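Local coordinates for mutual gliding-motility protein MglA (Myxococcus xanthus DK 1622, PDB 6HJO), which acts as a small Ras-like GTPase switch that coordinates social and adventurous gliding and sets the direction and speed of movement, at residues A[58-63]-A[71-76]; A[12-17]-A[75-80]. One frame throughout, in Å; residues are numbered along the deposited sequence.

Interaction 1 of 2, residues A[58-63]-A[71-76]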
ATOM      1  N   ASP A  58      11.314  -2.040   4.649  1.00 28.67           N
ATOM      2  CA  ASP A  58      12.432  -1.280   5.168  1.00 29.07           C
ATOM      3  C   ASP A  58      13.132  -2.064   6.255  1.00 33.71           C
ATOM      4  O   ASP A  58      12.536  -2.963   6.855  1.00 32.31           O
ATOM      5  CB  ASP A  58      12.016   0.126   5.643  1.00 31.17           C
ATOM      6  CG  ASP A  58      11.077   0.126   6.821  1.00 37.24           C
ATOM      7  OD1 ASP A  58      11.533  -0.173   7.938  1.00 38.31           O
ATOM      8  OD2 ASP A  58       9.882   0.411   6.621  1.00 41.13           O
ATOM      9  N   PHE A  59      14.414  -1.740   6.485  1.00 32.01           N
ATOM     10  CA  PHE A  59      15.231  -2.374   7.515  1.00 31.63           C
ATOM     11  C   PHE A  59      16.341  -1.457   7.981  1.00 37.45           C
ATOM     12  O   PHE A  59      16.880  -0.677   7.193  1.00 35.97           O
ATOM     13  CB  PHE A  59      15.773  -3.751   7.062  1.00 31.08           C
ATOM     14  CG  PHE A  59      16.805  -3.719   5.955  1.00 31.37           C
ATOM     15  CD1 PHE A  59      16.425  -3.542   4.629  1.00 32.21           C
ATOM     16  CD2 PHE A  59      18.155  -3.900   6.235  1.00 33.52           C
ATOM     17  CE1 PHE A  59      17.386  -3.525   3.604  1.00 32.43           C
ATOM     18  CE2 PHE A  59      19.114  -3.881   5.213  1.00 35.39           C
ATOM     19  CZ  PHE A  59      18.723  -3.706   3.903  1.00 32.73           C
ATOM     20  N   LEU A  60      16.672  -1.553   9.266  1.00 37.83           N
ATOM     21  CA  LEU A  60      17.735  -0.781   9.892  1.00 40.62           C
ATOM     22  C   LEU A  60      18.848  -1.766  10.283  1.00 48.88           C
ATOM     23  O   LEU A  60      18.751  -2.385  11.348  1.00 49.59           O
ATOM     24  CB  LEU A  60      17.188  -0.037  11.112  1.00 42.01           C
ATOM     25  CG  LEU A  60      18.086   1.015  11.746  1.00 48.69           C
ATOM     26  CD1 LEU A  60      17.863   2.367  11.104  1.00 49.23           C
ATOM     27  CD2 LEU A  60      17.780   1.145  13.240  1.00 51.11           C
ATOM     28  N   PRO A  61      19.886  -1.960   9.423  1.00 47.47           N
ATOM     29  CA  PRO A  61      20.960  -2.905   9.783  1.00 49.52           C
ATOM     30  C   PRO A  61      21.731  -2.482  11.033  1.00 60.82           C
ATOM     31  O   PRO A  61      22.100  -1.316  11.154  1.00 61.58           O
ATOM     32  CB  PRO A  61      21.833  -2.965   8.522  1.00 50.37           C
ATOM     33  CG  PRO A  61      21.541  -1.722   7.780  1.00 53.67           C
ATOM     34  CD  PRO A  61      20.139  -1.316   8.116  1.00 47.90           C
ATOM     35  N   LEU A  62      21.901  -3.418  11.991  1.00 62.98           N
ATOM     36  CA  LEU A  62      22.609  -3.205  13.261  1.00 67.36           C
ATOM     37  C   LEU A  62      24.126  -3.083  13.082  1.00 75.22           C
ATOM     38  O   LEU A  62      24.781  -2.402  13.871  1.00 77.76           O
ATOM     39  CB  LEU A  62      22.300  -4.338  14.255  1.00 68.82           C
ATOM     40  CG  LEU A  62      21.073  -4.151  15.152  1.00 74.72           C
ATOM     41  CD1 LEU A  62      20.557  -5.492  15.639  1.00 75.27           C
ATOM     42  CD2 LEU A  62      21.386  -3.247  16.354  1.00 80.25           C
ATOM     43  N   SER A  63      24.676  -3.761  12.062  1.00 72.01           N
ATOM     44  CA  SER A  63      26.104  -3.769  11.732  1.00 73.63           C
ATOM     45  C   SER A  63      26.653  -2.372  11.399  1.00 78.49           C
ATOM     46  O   SER A  63      27.804  -2.076  11.726  1.00 80.87           O
ATOM     47  CB  SER A  63      26.363  -4.713  10.561  1.00 76.02           C
ATOM     48  OG  SER A  63      25.596  -4.351   9.423  1.00 81.35           O
ATOM     49  N   LYS A  71      21.379   6.980  12.212  1.00 51.51           N
ATOM     50  CA  LYS A  71      21.390   5.600  11.706  1.00 48.36           C
ATOM     51  C   LYS A  71      20.754   5.600  10.313  1.00 48.37           C
ATOM     52  O   LYS A  71      19.868   6.409  10.055  1.00 46.76           O
ATOM     53  CB  LYS A  71      20.616   4.664  12.651  1.00 49.93           C
ATOM     54  CG  LYS A  71      21.302   4.459  13.999  1.00 63.76           C
ATOM     55  CD  LYS A  71      20.521   3.507  14.903  1.00 77.41           C
ATOM     56  CE  LYS A  71      21.006   3.523  16.339  1.00 93.73           C
ATOM     57  NZ  LYS A  71      22.371   2.938  16.486  1.00106.17           N
ATOM     58  N   THR A  72      21.212   4.724   9.401  1.00 43.37           N
ATOM     59  CA  THR A  72      20.641   4.678   8.054  1.00 41.58           C
ATOM     60  C   THR A  72      19.647   3.528   7.933  1.00 43.84           C
ATOM     61  O   THR A  72      20.004   2.375   8.189  1.00 43.97           O
ATOM     62  CB  THR A  72      21.735   4.677   6.954  1.00 49.48           C
ATOM     63  OG1 THR A  72      22.603   5.800   7.145  1.00 50.83           O
ATOM     64  CG2 THR A  72      21.146   4.722   5.521  1.00 49.38           C
ATOM     65  N   ARG A  73      18.405   3.856   7.547  1.00 37.18           N
ATOM     66  CA  ARG A  73      17.324   2.903   7.311  1.00 34.24           C
ATOM     67  C   ARG A  73      17.159   2.748   5.801  1.00 35.11           C
ATOM     68  O   ARG A  73      16.986   3.738   5.085  1.00 34.62           O
ATOM     69  CB  ARG A  73      16.003   3.376   7.954  1.00 33.49           C
ATOM     70  CG  ARG A  73      14.849   2.377   7.741  1.00 33.45           C
ATOM     71  CD  ARG A  73      13.600   2.760   8.540  1.00 34.58           C
ATOM     72  NE  ARG A  73      13.819   2.658   9.988  1.00 42.49           N
ATOM     73  CZ  ARG A  73      13.711   1.531  10.690  1.00 51.07           C
ATOM     74  NH1 ARG A  73      13.401   0.394  10.088  1.00 35.82           N
ATOM     75  NH2 ARG A  73      13.923   1.537  11.997  1.00 38.48           N
ATOM     76  N   PHE A  74      17.196   1.502   5.326  1.00 30.01           N
ATOM     77  CA  PHE A  74      17.067   1.196   3.911  1.00 29.20           C
ATOM     78  C   PHE A  74      15.645   0.778   3.560  1.00 32.69           C
ATOM     79  O   PHE A  74      15.051  -0.045   4.256  1.00 32.23           O
ATOM     80  CB  PHE A  74      18.093   0.114   3.495  1.00 30.77           C
ATOM     81  CG  PHE A  74      19.525   0.585   3.618  1.00 34.06           C
ATOM     82  CD1 PHE A  74      20.140   1.277   2.580  1.00 37.66           C
ATOM     83  CD2 PHE A  74      20.251   0.368   4.784  1.00 38.13           C
ATOM     84  CE1 PHE A  74      21.455   1.757   2.707  1.00 39.50           C
ATOM     85  CE2 PHE A  74      21.574   0.827   4.902  1.00 42.48           C
ATOM     86  CZ  PHE A  74      22.167   1.512   3.857  1.00 40.30           C
ATOM     87  N   HIS A  75      15.104   1.357   2.469  1.00 27.22           N
ATOM     88  CA  HIS A  75      13.769   1.059   1.949  1.00 24.76           C
ATOM     89  C   HIS A  75      13.971   0.464   0.557  1.00 27.17           C
ATOM     90  O   HIS A  75      14.554   1.123  -0.304  1.00 28.60           O
ATOM     91  CB  HIS A  75      12.897   2.328   1.882  1.00 25.31           C
ATOM     92  CG  HIS A  75      12.625   2.974   3.215  1.00 29.43           C
ATOM     93  ND1 HIS A  75      11.353   2.988   3.761  1.00 31.20           N
ATOM     94  CD2 HIS A  75      13.467   3.625   4.055  1.00 31.74           C
ATOM     95  CE1 HIS A  75      11.462   3.641   4.908  1.00 31.32           C
ATOM     96  NE2 HIS A  75      12.720   4.025   5.133  1.00 32.13           N
ATOM     97  N   LEU A  76      13.592  -0.802   0.370  1.00 23.42           N
ATOM     98  CA  LEU A  76      13.773  -1.524  -0.914  1.00 23.15           C
ATOM     99  C   LEU A  76      12.420  -1.551  -1.616  1.00 25.34           C
ATOM    100  O   LEU A  76      11.450  -2.009  -1.025  1.00 22.74           O
ATOM    101  CB  LEU A  76      14.305  -2.950  -0.650  1.00 23.24           C
ATOM    102  CG  LEU A  76      15.819  -3.204  -0.683  1.00 29.59           C
ATOM    103  CD1 LEU A  76      16.630  -2.239   0.179  1.00 30.85           C
ATOM    104  CD2 LEU A  76      16.145  -4.671  -0.374  1.00 30.54           C
TER
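Phe-59 and Phe-74 form a hydrogen-bonded antiparallel pair where the beta hairpin of strands 53-59 and 71-78 runs out toward its turn, at the end of the hairpin away from the nucleotide in this Ras-like GTPase. Phe-59 N gives its hydrogen to Phe-74 O at 2.9 Å, and Phe-74 N returns the bond to Phe-59 O. Beyond this pair residues 60-63 leave the strand, yet Leu-60 CD1 still lies near Thr-72 O and Pro-61 still leans on Phe-74.

Arg-73 can be followed outward. Its CB meets CD1 of Leu-60, and CG lies against Phe-59 O. With CG opposite the backbone N (chi1 -179°) the chain runs straight to CD, which rests near Asp-58 OD1; a bend at chi3 then turns the guanidinium back across the hairpin. There NH1 forms a salt bridge with OD1 of Asp-58 at 2.9 Å, a bent bond (131°) that reaches the anti side of the carboxylate, the two planes being perpendicular. NH2 passes beside CB of Leu-60, which lies over one guanidinium face, while NE pairs with Glu-10 on strand 10-18. A long, flat cation suits this place because it serves two carboxylates and still offers a face to leucine. A methionine here would probably leave Asp-58 and Glu-10 without their shared positive partner.

On the other face of the sheet the aromatic rings suit an apolar setting against helix 176-191, where Phe-59 touches Leu-180 and Phe-74 touches Ala-184. Phe-74 CB sits over the Phe-59 ring, 4.1 Å from its centroid, and the two rings meet obliquely. Pro-61 CD abuts the edge of the Phe-74 ring, 3.7 Å from CD2, while Phe-59 CE1 touches Leu-76 CD1. Back on the Arg-73 side, Asp-58 CB lies over the imidazole of His-75, 3.5 Å from ND1.

Interaction 2 of 2, residues A[12-17]-A[75-80]. With GDP (guanosine-5'-diphosphate), chain C.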
ATOM      1  N   ASN A  12      16.586   7.994   5.983  1.00 37.54           N
ATOM      2  CA  ASN A  12      15.844   6.980   5.219  1.00 34.88           C
ATOM      3  C   ASN A  12      16.258   7.033   3.766  1.00 39.26           C
ATOM      4  O   ASN A  12      16.147   8.071   3.116  1.00 38.88           O
ATOM      5  CB  ASN A  12      14.332   7.176   5.355  1.00 32.41           C
ATOM      6  CG  ASN A  12      13.849   6.936   6.756  1.00 41.76           C
ATOM      7  OD1 ASN A  12      13.488   5.815   7.104  1.00 35.51           O
ATOM      8  ND2 ASN A  12      13.855   7.973   7.592  1.00 34.78           N
ATOM      9  N   CYS A  13      16.753   5.932   3.249  1.00 38.12           N
ATOM     10  CA  CYS A  13      17.134   5.956   1.850  1.00 39.27           C
ATOM     11  C   CYS A  13      16.418   4.884   1.038  1.00 36.44           C
ATOM     12  O   CYS A  13      16.181   3.783   1.530  1.00 34.57           O
ATOM     13  CB  CYS A  13      18.644   5.888   1.703  1.00 43.10           C
ATOM     14  SG  CYS A  13      19.305   4.263   2.078  1.00 47.38           S
ATOM     15  N   LYS A  14      16.042   5.241  -0.195  1.00 29.61           N
ATOM     16  CA  LYS A  14      15.248   4.425  -1.089  1.00 26.82           C
ATOM     17  C   LYS A  14      16.105   3.779  -2.158  1.00 30.63           C
ATOM     18  O   LYS A  14      16.799   4.467  -2.907  1.00 31.03           O
ATOM     19  CB  LYS A  14      14.124   5.272  -1.710  1.00 29.45           C
ATOM     20  CG  LYS A  14      13.067   4.485  -2.463  1.00 38.17           C
ATOM     21  CD  LYS A  14      12.063   5.440  -3.076  1.00 41.89           C
ATOM     22  CE  LYS A  14      10.930   4.693  -3.721  1.00 40.70           C
ATOM     23  NZ  LYS A  14      10.003   5.619  -4.400  1.00 44.06           N
ATOM     24  N   ILE A  15      16.062   2.450  -2.193  1.00 25.74           N
ATOM     25  CA  ILE A  15      16.770   1.617  -3.170  1.00 24.73           C
ATOM     26  C   ILE A  15      15.734   0.977  -4.062  1.00 29.47           C
ATOM     27  O   ILE A  15      14.872   0.247  -3.576  1.00 29.35           O
ATOM     28  CB  ILE A  15      17.793   0.636  -2.534  1.00 26.53           C
ATOM     29  CG1 ILE A  15      18.923   1.459  -1.821  1.00 29.12           C
ATOM     30  CG2 ILE A  15      18.426  -0.277  -3.640  1.00 23.75           C
ATOM     31  CD1 ILE A  15      19.723   0.696  -0.829  1.00 40.45           C
ATOM     32  N   VAL A  16      15.784   1.308  -5.369  1.00 27.16           N
ATOM     33  CA  VAL A  16      14.817   0.804  -6.338  1.00 25.07           C
ATOM     34  C   VAL A  16      15.410  -0.349  -7.162  1.00 28.06           C
ATOM     35  O   VAL A  16      16.471  -0.189  -7.761  1.00 28.16           O
ATOM     36  CB  VAL A  16      14.216   1.949  -7.221  1.00 27.83           C
ATOM     37  CG1 VAL A  16      13.386   1.400  -8.390  1.00 27.10           C
ATOM     38  CG2 VAL A  16      13.374   2.914  -6.373  1.00 27.27           C
ATOM     39  N   TYR A  17      14.725  -1.505  -7.177  1.00 22.78           N
ATOM     40  CA  TYR A  17      15.115  -2.636  -8.040  1.00 21.68           C
ATOM     41  C   TYR A  17      14.295  -2.431  -9.299  1.00 26.06           C
ATOM     42  O   TYR A  17      13.065  -2.269  -9.242  1.00 26.32           O
ATOM     43  CB  TYR A  17      14.837  -4.008  -7.367  1.00 21.94           C
ATOM     44  CG  TYR A  17      15.923  -4.406  -6.390  1.00 22.85           C
ATOM     45  CD1 TYR A  17      16.131  -3.685  -5.215  1.00 25.46           C
ATOM     46  CD2 TYR A  17      16.773  -5.473  -6.660  1.00 24.18           C
ATOM     47  CE1 TYR A  17      17.170  -4.004  -4.346  1.00 26.68           C
ATOM     48  CE2 TYR A  17      17.799  -5.822  -5.782  1.00 25.21           C
ATOM     49  CZ  TYR A  17      17.995  -5.082  -4.629  1.00 26.07           C
ATOM     50  OH  TYR A  17      18.997  -5.417  -3.760  1.00 26.19           O
ATOM     51  N   HIS A  75      15.104   1.357   2.469  1.00 27.22           N
ATOM     52  CA  HIS A  75      13.769   1.059   1.949  1.00 24.76           C
ATOM     53  C   HIS A  75      13.971   0.464   0.557  1.00 27.17           C
ATOM     54  O   HIS A  75      14.554   1.123  -0.304  1.00 28.60           O
ATOM     55  CB  HIS A  75      12.897   2.328   1.882  1.00 25.31           C
ATOM     56  CG  HIS A  75      12.625   2.974   3.215  1.00 29.43           C
ATOM     57  ND1 HIS A  75      11.353   2.988   3.761  1.00 31.20           N
ATOM     58  CD2 HIS A  75      13.467   3.625   4.055  1.00 31.74           C
ATOM     59  CE1 HIS A  75      11.462   3.641   4.908  1.00 31.32           C
ATOM     60  NE2 HIS A  75      12.720   4.025   5.133  1.00 32.13           N
ATOM     61  N   LEU A  76      13.592  -0.802   0.370  1.00 23.42           N
ATOM     62  CA  LEU A  76      13.773  -1.524  -0.914  1.00 23.15           C
ATOM     63  C   LEU A  76      12.420  -1.551  -1.616  1.00 25.34           C
ATOM     64  O   LEU A  76      11.450  -2.009  -1.025  1.00 22.74           O
ATOM     65  CB  LEU A  76      14.305  -2.950  -0.650  1.00 23.24           C
ATOM     66  CG  LEU A  76      15.819  -3.204  -0.683  1.00 29.59           C
ATOM     67  CD1 LEU A  76      16.630  -2.239   0.179  1.00 30.85           C
ATOM     68  CD2 LEU A  76      16.145  -4.671  -0.374  1.00 30.54           C
ATOM     69  N   TYR A  77      12.346  -0.980  -2.835  1.00 22.91           N
ATOM     70  CA  TYR A  77      11.111  -0.828  -3.633  1.00 22.41           C
ATOM     71  C   TYR A  77      11.269  -1.462  -5.022  1.00 26.74           C
ATOM     72  O   TYR A  77      12.338  -1.364  -5.607  1.00 25.09           O
ATOM     73  CB  TYR A  77      10.814   0.674  -3.843  1.00 23.73           C
ATOM     74  CG  TYR A  77      10.052   1.303  -2.700  1.00 25.12           C
ATOM     75  CD1 TYR A  77      10.699   1.676  -1.521  1.00 26.62           C
ATOM     76  CD2 TYR A  77       8.678   1.518  -2.789  1.00 26.19           C
ATOM     77  CE1 TYR A  77       9.990   2.237  -0.448  1.00 25.62           C
ATOM     78  CE2 TYR A  77       7.965   2.089  -1.728  1.00 27.28           C
ATOM     79  CZ  TYR A  77       8.626   2.430  -0.556  1.00 30.85           C
ATOM     80  OH  TYR A  77       7.938   2.976   0.504  1.00 35.83           O
ATOM     81  N   THR A  78      10.176  -2.056  -5.562  1.00 23.04           N
ATOM     82  CA  THR A  78      10.143  -2.619  -6.917  1.00 23.05           C
ATOM     83  C   THR A  78       8.727  -2.637  -7.457  1.00 27.70           C
ATOM     84  O   THR A  78       7.783  -2.689  -6.668  1.00 27.21           O
ATOM     85  CB  THR A  78      10.854  -3.999  -7.017  1.00 22.17           C
ATOM     86  OG1 THR A  78      11.276  -4.209  -8.364  1.00 23.91           O
ATOM     87  CG2 THR A  78       9.989  -5.177  -6.533  1.00 21.24           C
ATOM     88  N   VAL A  79       8.582  -2.569  -8.792  1.00 24.88           N
ATOM     89  CA  VAL A  79       7.307  -2.739  -9.485  1.00 26.49           C
ATOM     90  C   VAL A  79       7.382  -4.198 -10.005  1.00 31.40           C
ATOM     91  O   VAL A  79       8.062  -4.443 -10.986  1.00 30.31           O
ATOM     92  CB  VAL A  79       7.049  -1.716 -10.629  1.00 31.86           C
ATOM     93  CG1 VAL A  79       5.827  -2.122 -11.455  1.00 31.92           C
ATOM     94  CG2 VAL A  79       6.878  -0.302 -10.076  1.00 32.31           C
ATOM     95  N   PRO A  80       6.778  -5.184  -9.309  1.00 28.98           N
ATOM     96  CA  PRO A  80       6.904  -6.582  -9.755  1.00 28.09           C
ATOM     97  C   PRO A  80       5.972  -6.974 -10.910  1.00 33.18           C
ATOM     98  O   PRO A  80       4.942  -6.326 -11.119  1.00 33.38           O
ATOM     99  CB  PRO A  80       6.529  -7.370  -8.494  1.00 29.20           C
ATOM    100  CG  PRO A  80       5.546  -6.494  -7.790  1.00 32.73           C
ATOM    101  CD  PRO A  80       5.984  -5.081  -8.060  1.00 28.88           C
TER
HETATM  102  PB  GDP C 200       9.885  -9.730 -11.101  1.00 24.11           P
HETATM  103  O1B GDP C 200       8.701  -9.514 -11.996  1.00 22.09           O
HETATM  104  O2B GDP C 200      11.104  -9.083 -11.597  1.00 22.81           O
HETATM  105  O3B GDP C 200       9.563  -9.385  -9.691  1.00 20.90           O
HETATM  106  O3A GDP C 200      10.204 -11.294 -11.163  1.00 23.21           O
HETATM  107  PA  GDP C 200      10.161 -12.535 -10.166  1.00 21.91           P
HETATM  108  O1A GDP C 200       8.801 -12.755  -9.676  1.00 23.46           O
HETATM  109  O2A GDP C 200      11.175 -12.333  -9.044  1.00 22.55           O
HETATM  110  O5' GDP C 200      10.668 -13.734 -11.125  1.00 22.38           O
HETATM  111  C5' GDP C 200       9.817 -14.317 -12.141  1.00 25.35           C
HETATM  112  C4' GDP C 200      10.112 -15.796 -12.251  1.00 25.27           C
HETATM  113  O4' GDP C 200      11.521 -15.998 -12.521  1.00 24.11           O
HETATM  114  C3' GDP C 200       9.786 -16.641 -11.015  1.00 28.01           C
HETATM  115  O3' GDP C 200       9.274 -17.896 -11.445  1.00 30.11           O
HETATM  116  C2' GDP C 200      11.153 -16.782 -10.336  1.00 28.99           C
HETATM  117  O2' GDP C 200      11.314 -17.922  -9.498  1.00 31.64           O
HETATM  118  C1' GDP C 200      12.060 -16.881 -11.557  1.00 25.82           C
HETATM  119  N9  GDP C 200      13.449 -16.500 -11.296  1.00 24.28           N
HETATM  120  C8  GDP C 200      13.916 -15.356 -10.700  1.00 21.94           C
HETATM  121  N7  GDP C 200      15.225 -15.310 -10.622  1.00 23.54           N
HETATM  122  C5  GDP C 200      15.645 -16.502 -11.197  1.00 23.05           C
HETATM  123  C6  GDP C 200      16.955 -17.051 -11.402  1.00 23.38           C
HETATM  124  O6  GDP C 200      18.021 -16.558 -11.042  1.00 28.63           O
HETATM  125  N1  GDP C 200      16.927 -18.277 -12.042  1.00 25.37           N
HETATM  126  C2  GDP C 200      15.786 -18.936 -12.421  1.00 25.85           C
HETATM  127  N2  GDP C 200      15.936 -20.110 -13.038  1.00 22.89           N
HETATM  128  N3  GDP C 200      14.560 -18.454 -12.214  1.00 24.47           N
HETATM  129  C4  GDP C 200      14.560 -17.246 -11.615  1.00 23.70           C
HETATM  130  O   HOH W   1      10.814  -1.317 -10.417  1.00 25.27           O
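Ile-15 and Tyr-77 belong to neighbouring parallel strands at the heart of the P-loop GTPase sheet, and backbone hydrogen bonds join them in regular alternation. His-75 N donates to Cys-13 O, Ile-15 N to His-75 O, Tyr-77 N to Ile-15 O and Tyr-17 N to Tyr-77 O; the second is almost straight at 178°.

Two side chains add polar links at the ends. Asn-12 OD1 accepts from His-75 NE2 at 2.8 Å, lying in the imidazole plane, a bond that favours this rotation of the ring. Thr-78, whose short hydroxyl can reach a backbone oxygen, gives the hydrogen of OG1 to Tyr-17 O at 2.8 Å from above the carbonyl plane, and a water donates to the same oxygen while accepting from Val-79 N.

Lys-14 supplies CH-pi and cation-pi contacts to the Tyr-77 ring. Fully extended beyond CG, its chain crosses the ring at about a right angle, with Lys-14 CE over one face, 3.6 Å from Tyr-77 CG; Lys-14 NZ lies 4.7 Å from the ring centroid and also bonds to the carbonyls of Ile-92 and Lys-94.

Branched apolar chains suit the buried opposite face, where Ile-15 CB meets Leu-76 CD1 and Tyr-17 CE1 meets Leu-76 CG.

One lysine thus serves two surroundings, its CE and ammonium lying over the ring while carbonyl oxygens satisfy the charge.

In the fold
Strand 71-78 is common to both interactions: it pairs antiparallel with strand 53-59 in interaction 1 and parallel with strand 10-18 in interaction 2, so His-75 and Leu-76 meet a neighbour on each flank. The centres of the two contacts lie about 12 Å apart. Between them the backbone bonding continues, with Arg-73 O 2.9 Å from Cys-13 N, and Phe-74 CD1 packs 3.5 Å from Ile-15 CD1. Interaction 1 stands back from the nucleotide, the Leu-76 side chain being about 12 Å from GDP. Interaction 2 leads to it: Pro-80 CB comes within 3.8 Å of GDP O3B, and Thr-78 lies beside Lys-25, whose NZ bonds to GDP.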